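Local coordinates for protein flagellin hook IN motif family (Aeromonas hydrophila subsp. hydrophila, PDB 6XI1) that probably serves as the extender region of a bacterial RTX adhesin, its tandem beta-sandwich repeats joined by calcium ions that help extend it toward its target, at residues D129-T134 and L156-V161; A167-G172 and F214-V219. All coordinates share one frame; numbering follows the deposited sequence.

Contact 1 of 2, residues D129-T134 and L156-V161; sequences DAAVIT and LSVTDV. With CA (calcium ion), chain Q; CA (calcium ion), chain M; CA (calcium ion), chain L.
Val161 sends its CG2 methyl against the flank of Asp129, 3.3 Å from CB and crossing that side chain at about a right angle. Further along, Val158 CG2 is the bump: it lies 3.6 Å from Ala131 CB and 4.0 Å from Ile133 CG1, in the notch between those two side chains. Val158 has chi1 52°, which puts CG2 anti to its backbone N and turns it into this notch. Beyond it, Leu156 lays CD2 over the carbonyl oxygen of Thr134, 3.4 Å from that O.

The scaffold is the first beta hairpin of a cadherin-like repeat, strands 132-142 and 149-159, whose segments 132-134 and 156-159 run antiparallel at 161°. Its rungs are paired backbone bonds: Val132 N to Thr159 O (2.8 Å, N-H...O angle 171°) and the return bond, then two more between Thr134 and Ser157. On the sheet face with Val132, Thr159 OG1 stands beside Val132 CB at 3.4 Å, the two side chains pointing the same way.

At the hairpin's open end the ladder gives way to metal and water. One calcium ion is gripped by Asp129 O at 2.2 Å and by both carboxylate oxygens of Asp160, with Asn128, Asp162, Glu166 and Asp220 completing the site, while a water bridges Ala130 O and Val161 N. The carboxylate of Asp129 chelates a second calcium ion through both oxygens, and OD1 also binds a third; Glu37 and Gln96 share both these sites, linking the hairpin to the preceding repeat.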
loop_
_atom_site.group_PDB
_atom_site.type_symbol
_atom_site.label_atom_id
_atom_site.label_comp_id
_atom_site.label_asym_id
_atom_site.label_seq_id
_atom_site.Cartn_x
_atom_site.Cartn_y
_atom_site.Cartn_z
ATOM N N ASP A 129 29.281 37.169 11.234
ATOM C CA ASP A 129 28.464 37.226 10.005
ATOM C C ASP A 129 27.832 35.845 9.879
ATOM O O ASP A 129 28.583 34.809 9.988
ATOM C CB ASP A 129 29.307 37.582 8.776
ATOM C CG ASP A 129 29.677 39.064 8.704
ATOM O OD1 ASP A 129 30.547 39.467 9.473
ATOM O OD2 ASP A 129 29.046 39.799 7.901
ATOM N N ALA A 130 26.516 35.821 9.721
ATOM C CA ALA A 130 25.763 34.574 9.463
ATOM C C ALA A 130 26.375 33.857 8.254
ATOM O O ALA A 130 26.672 34.482 7.213
ATOM C CB ALA A 130 24.293 34.892 9.242
ATOM N N ALA A 131 26.513 32.548 8.349
ATOM C CA ALA A 131 26.842 31.695 7.185
ATOM C C ALA A 131 25.723 31.822 6.126
ATOM O O ALA A 131 24.540 32.078 6.482
ATOM C CB ALA A 131 27.048 30.271 7.625
ATOM N N VAL A 132 26.088 31.648 4.870
ATOM C CA VAL A 132 25.154 31.591 3.719
ATOM C C VAL A 132 25.115 30.133 3.246
ATOM O O VAL A 132 26.156 29.620 2.756
ATOM C CB VAL A 132 25.544 32.555 2.586
ATOM C CG1 VAL A 132 24.615 32.406 1.382
ATOM C CG2 VAL A 132 25.530 33.992 3.107
ATOM N N ILE A 133 23.979 29.487 3.465
ATOM C CA ILE A 133 23.790 28.035 3.169
ATOM C C ILE A 133 22.855 27.880 1.964
ATOM O O ILE A 133 21.743 28.435 1.979
ATOM C CB ILE A 133 23.275 27.255 4.386
ATOM C CG1 ILE A 133 24.203 27.435 5.588
ATOM C CG2 ILE A 133 23.127 25.783 4.014
ATOM C CD1 ILE A 133 23.635 26.975 6.930
ATOM N N THR A 134 23.313 27.167 0.952
ATOM C CA THR A 134 22.590 26.983 -0.313
ATOM C C THR A 134 22.687 25.498 -0.698
ATOM O O THR A 134 23.396 24.714 -0.001
ATOM C CB THR A 134 23.163 27.907 -1.408
ATOM O OG1 THR A 134 24.498 27.490 -1.602
ATOM C CG2 THR A 134 23.197 29.378 -1.062
ATOM N N LEU A 156 24.519 20.323 0.573
ATOM C CA LEU A 156 24.466 21.751 0.925
ATOM C C LEU A 156 25.870 22.329 0.779
ATOM O O LEU A 156 26.862 21.595 0.893
ATOM C CB LEU A 156 23.984 21.935 2.346
ATOM C CG LEU A 156 22.516 21.554 2.562
ATOM C CD1 LEU A 156 22.186 21.668 4.040
ATOM C CD2 LEU A 156 21.613 22.493 1.777
ATOM N N SER A 157 25.948 23.610 0.563
ATOM C CA SER A 157 27.266 24.272 0.571
ATOM C C SER A 157 27.102 25.513 1.435
ATOM O O SER A 157 25.960 26.004 1.642
ATOM C CB SER A 157 27.774 24.559 -0.824
ATOM O OG SER A 157 26.922 25.502 -1.414
ATOM N N VAL A 158 28.197 25.926 2.019
ATOM C CA VAL A 158 28.182 27.049 2.991
ATOM C C VAL A 158 29.368 27.964 2.675
ATOM O O VAL A 158 30.469 27.447 2.503
ATOM C CB VAL A 158 28.196 26.509 4.422
ATOM C CG1 VAL A 158 29.314 25.502 4.676
ATOM C CG2 VAL A 158 28.206 27.642 5.405
ATOM N N THR A 159 29.103 29.262 2.704
ATOM C CA THR A 159 30.108 30.336 2.760
ATOM C C THR A 159 29.923 31.061 4.080
ATOM O O THR A 159 28.796 31.177 4.542
ATOM C CB THR A 159 29.978 31.232 1.519
ATOM O OG1 THR A 159 28.749 31.955 1.507
ATOM C CG2 THR A 159 30.072 30.430 0.239
ATOM N N ASP A 160 31.004 31.620 4.598
ATOM C CA ASP A 160 31.005 32.455 5.812
ATOM C C ASP A 160 32.158 33.445 5.698
ATOM O O ASP A 160 33.302 33.038 5.748
ATOM C CB ASP A 160 31.125 31.580 7.065
ATOM C CG ASP A 160 30.737 32.307 8.323
ATOM O OD1 ASP A 160 31.205 33.478 8.514
ATOM O OD2 ASP A 160 30.048 31.661 9.169
ATOM N N VAL A 161 31.822 34.716 5.632
ATOM C CA VAL A 161 32.822 35.797 5.423
ATOM C C VAL A 161 33.755 35.835 6.619
ATOM O O VAL A 161 34.843 36.330 6.434
ATOM C CB VAL A 161 32.173 37.156 5.143
ATOM C CG1 VAL A 161 31.262 37.103 3.923
ATOM C CG2 VAL A 161 31.473 37.705 6.352
HETATM CA CA CA Q . 30.155 33.531 10.750
HETATM CA CA CA M . 29.536 41.775 9.318
HETATM CA CA CA L . 32.627 39.525 10.660
HETATM O O HOH W 1 28.871 35.138 5.595
HETATM O O HOH W 2 27.873 40.820 10.900
HETATM O O HOH W 3 27.572 42.450 8.221
#

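Contact 2 of 2, residues A167-G172 and F214-V219; sequences AKFLAG and FTVASV. With GOL (glycerol), chain C.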
loop_
_atom_site.group_PDB
_atom_site.type_symbol
_atom_site.label_atom_id
_atom_site.label_comp_id
_atom_site.label_asym_id
_atom_site.label_seq_id
_atom_site.Cartn_x
_atom_site.Cartn_y
_atom_site.Cartn_z
ATOM N N ALA A 167 33.302 28.251 7.603
ATOM C CA ALA A 167 32.593 27.930 6.333
ATOM C C ALA A 167 32.529 26.406 6.220
ATOM O O ALA A 167 33.112 25.830 5.280
ATOM C CB ALA A 167 33.253 28.582 5.112
ATOM N N LYS A 168 31.898 25.757 7.217
ATOM C CA LYS A 168 31.855 24.291 7.320
ATOM C C LYS A 168 30.585 23.967 8.110
ATOM O O LYS A 168 30.136 24.856 8.875
ATOM C CB LYS A 168 32.983 23.707 8.189
ATOM C CG LYS A 168 34.411 23.942 7.745
ATOM C CD LYS A 168 35.367 22.990 8.454
ATOM C CE LYS A 168 36.176 23.600 9.574
ATOM N NZ LYS A 168 37.580 23.850 9.156
ATOM N N PHE A 169 30.046 22.780 7.902
ATOM C CA PHE A 169 28.928 22.294 8.742
ATOM C C PHE A 169 29.516 21.679 10.011
ATOM O O PHE A 169 30.614 21.069 9.944
ATOM C CB PHE A 169 28.049 21.316 7.974
ATOM C CG PHE A 169 27.278 21.992 6.882
ATOM C CD1 PHE A 169 26.089 22.649 7.161
ATOM C CD2 PHE A 169 27.834 22.120 5.622
ATOM C CE1 PHE A 169 25.399 23.291 6.139
ATOM C CE2 PHE A 169 27.155 22.784 4.616
ATOM C CZ PHE A 169 25.942 23.380 4.891
ATOM N N LEU A 170 28.744 21.724 11.099
ATOM C CA LEU A 170 28.939 20.819 12.248
ATOM C C LEU A 170 28.477 19.458 11.782
ATOM O O LEU A 170 27.259 19.317 11.399
ATOM C CB LEU A 170 28.157 21.319 13.457
ATOM C CG LEU A 170 28.609 22.680 13.972
ATOM C CD1 LEU A 170 27.720 23.147 15.127
ATOM C CD2 LEU A 170 30.087 22.643 14.364
ATOM N N ALA A 171 29.386 18.491 11.740
ATOM C CA ALA A 171 29.048 17.141 11.267
ATOM C C ALA A 171 28.154 16.474 12.318
ATOM O O ALA A 171 28.433 16.634 13.536
ATOM C CB ALA A 171 30.279 16.333 10.999
ATOM N N GLY A 172 27.155 15.715 11.888
ATOM C CA GLY A 172 26.298 14.973 12.838
ATOM C C GLY A 172 24.857 14.954 12.400
ATOM O O GLY A 172 24.582 15.124 11.223
ATOM N N PHE A 214 14.736 18.390 8.989
ATOM C CA PHE A 214 15.966 18.199 9.757
ATOM C C PHE A 214 16.764 19.496 9.709
ATOM O O PHE A 214 16.982 20.002 8.578
ATOM C CB PHE A 214 16.743 17.012 9.197
ATOM C CG PHE A 214 15.926 15.759 9.257
ATOM C CD1 PHE A 214 15.105 15.421 8.198
ATOM C CD2 PHE A 214 15.929 14.968 10.406
ATOM C CE1 PHE A 214 14.265 14.326 8.274
ATOM C CE2 PHE A 214 15.109 13.844 10.466
ATOM C CZ PHE A 214 14.283 13.527 9.412
ATOM N N THR A 215 17.126 20.025 10.879
ATOM C CA THR A 215 17.855 21.301 10.974
ATOM C C THR A 215 19.331 21.004 11.135
ATOM O O THR A 215 19.695 20.320 12.097
ATOM C CB THR A 215 17.319 22.177 12.112
ATOM O OG1 THR A 215 15.965 22.424 11.719
ATOM C CG2 THR A 215 18.070 23.480 12.246
ATOM N N VAL A 216 20.146 21.512 10.215
ATOM C CA VAL A 216 21.628 21.364 10.338
ATOM C C VAL A 216 22.219 22.729 10.673
ATOM O O VAL A 216 21.510 23.732 10.494
ATOM C CB VAL A 216 22.204 20.732 9.068
ATOM C CG1 VAL A 216 21.668 19.326 8.865
ATOM C CG2 VAL A 216 21.988 21.588 7.855
ATOM N N ALA A 217 23.495 22.779 11.058
ATOM C CA ALA A 217 24.158 24.029 11.474
ATOM C C ALA A 217 25.575 24.123 10.903
ATOM O O ALA A 217 26.257 23.091 10.800
ATOM C CB ALA A 217 24.202 24.147 12.975
ATOM N N SER A 218 25.964 25.343 10.570
ATOM C CA SER A 218 27.370 25.697 10.243
ATOM C C SER A 218 28.102 25.880 11.572
ATOM O O SER A 218 27.434 25.874 12.667
ATOM C CB SER A 218 27.456 26.906 9.378
ATOM O OG SER A 218 26.947 28.052 10.016
ATOM N N VAL A 219 29.432 26.028 11.519
ATOM C CA VAL A 219 30.288 26.186 12.724
ATOM C C VAL A 219 29.749 27.315 13.620
ATOM O O VAL A 219 29.789 27.137 14.846
ATOM C CB VAL A 219 31.755 26.468 12.316
ATOM C CG1 VAL A 219 32.589 27.027 13.486
ATOM C CG2 VAL A 219 32.373 25.232 11.726
HETATM C C1 GOL C . 25.101 18.556 14.222
HETATM O O1 GOL C . 24.560 17.289 14.437
HETATM C C2 GOL C . 23.998 19.286 13.579
HETATM O O2 GOL C . 23.880 20.536 14.248
HETATM C C3 GOL C . 24.174 19.210 12.074
HETATM O O3 GOL C . 24.840 20.310 11.506
#
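A single beta bridge between Phe169 and Ser218, CA atoms 4.0 Å apart, ties the loop leading into strand 172-176 to the end of strand 209-217 in this cadherin-like beta-sandwich. Two backbone bonds define it. Leu170 N donates to Ala217 O at 2.9 Å, and Val219 N to Lys168 O at 3.0 Å; the latter is more bent, with an N-H...O angle of 142°. The return bond of the Leu170-Ala217 pair is not direct: a glycerol, probably from the crystallisation liquor, stands between Ala217 N and Leu170 O, its O3 accepting from the former at 2.8 Å and donating to the latter at 2.6 Å.

Side chains pack around this single bridge. Leu170 lays its branched end along the chain at Ser218 and Val219, with CG 3.6 Å from Ser218 O and CD2 over Val219 CA. Val219 CG1 lies anti to its backbone N (chi1 164°), which leaves CG2 to meet Lys168 CB at 3.9 Å. Phe169 starts out away from segment 214-219 at CB, yet its ring keeps CD1 near Ala217 O, and CE1 reaches Val216 CG2 at 4.2 Å.

That ring is buried among Leu156 and Val158 of strand 149-159 and Ile186 of strand 183-186. Val216 also packs on Leu156, Leu184 and Ile186, while backbone bonds join Phe169 to Glu188 and Val216 to His224 of strand 223-231.

Both contacts lie in the same seven-stranded repeat, about 10 Å apart centre to centre; contact 1 is the more exposed, contact 2 the more buried, though neither is fully core. Contact 1 joins neighbouring strands of a hairpin through a regular four-bond ladder and ends in calcium coordination; contact 2 has two direct backbone bonds and a glycerol-mediated link. Their apolar sides merge: Phe169 CE2 approaches Val158 CG1 at 3.5 Å, and Phe169 CZ approaches Leu156 CB at 3.5 Å. Ser218 also packs on Ala131, its OG 3.3 Å from CB. Asp220, just past segment 214-219, joins Asp129 and Asp160 around one calcium ion.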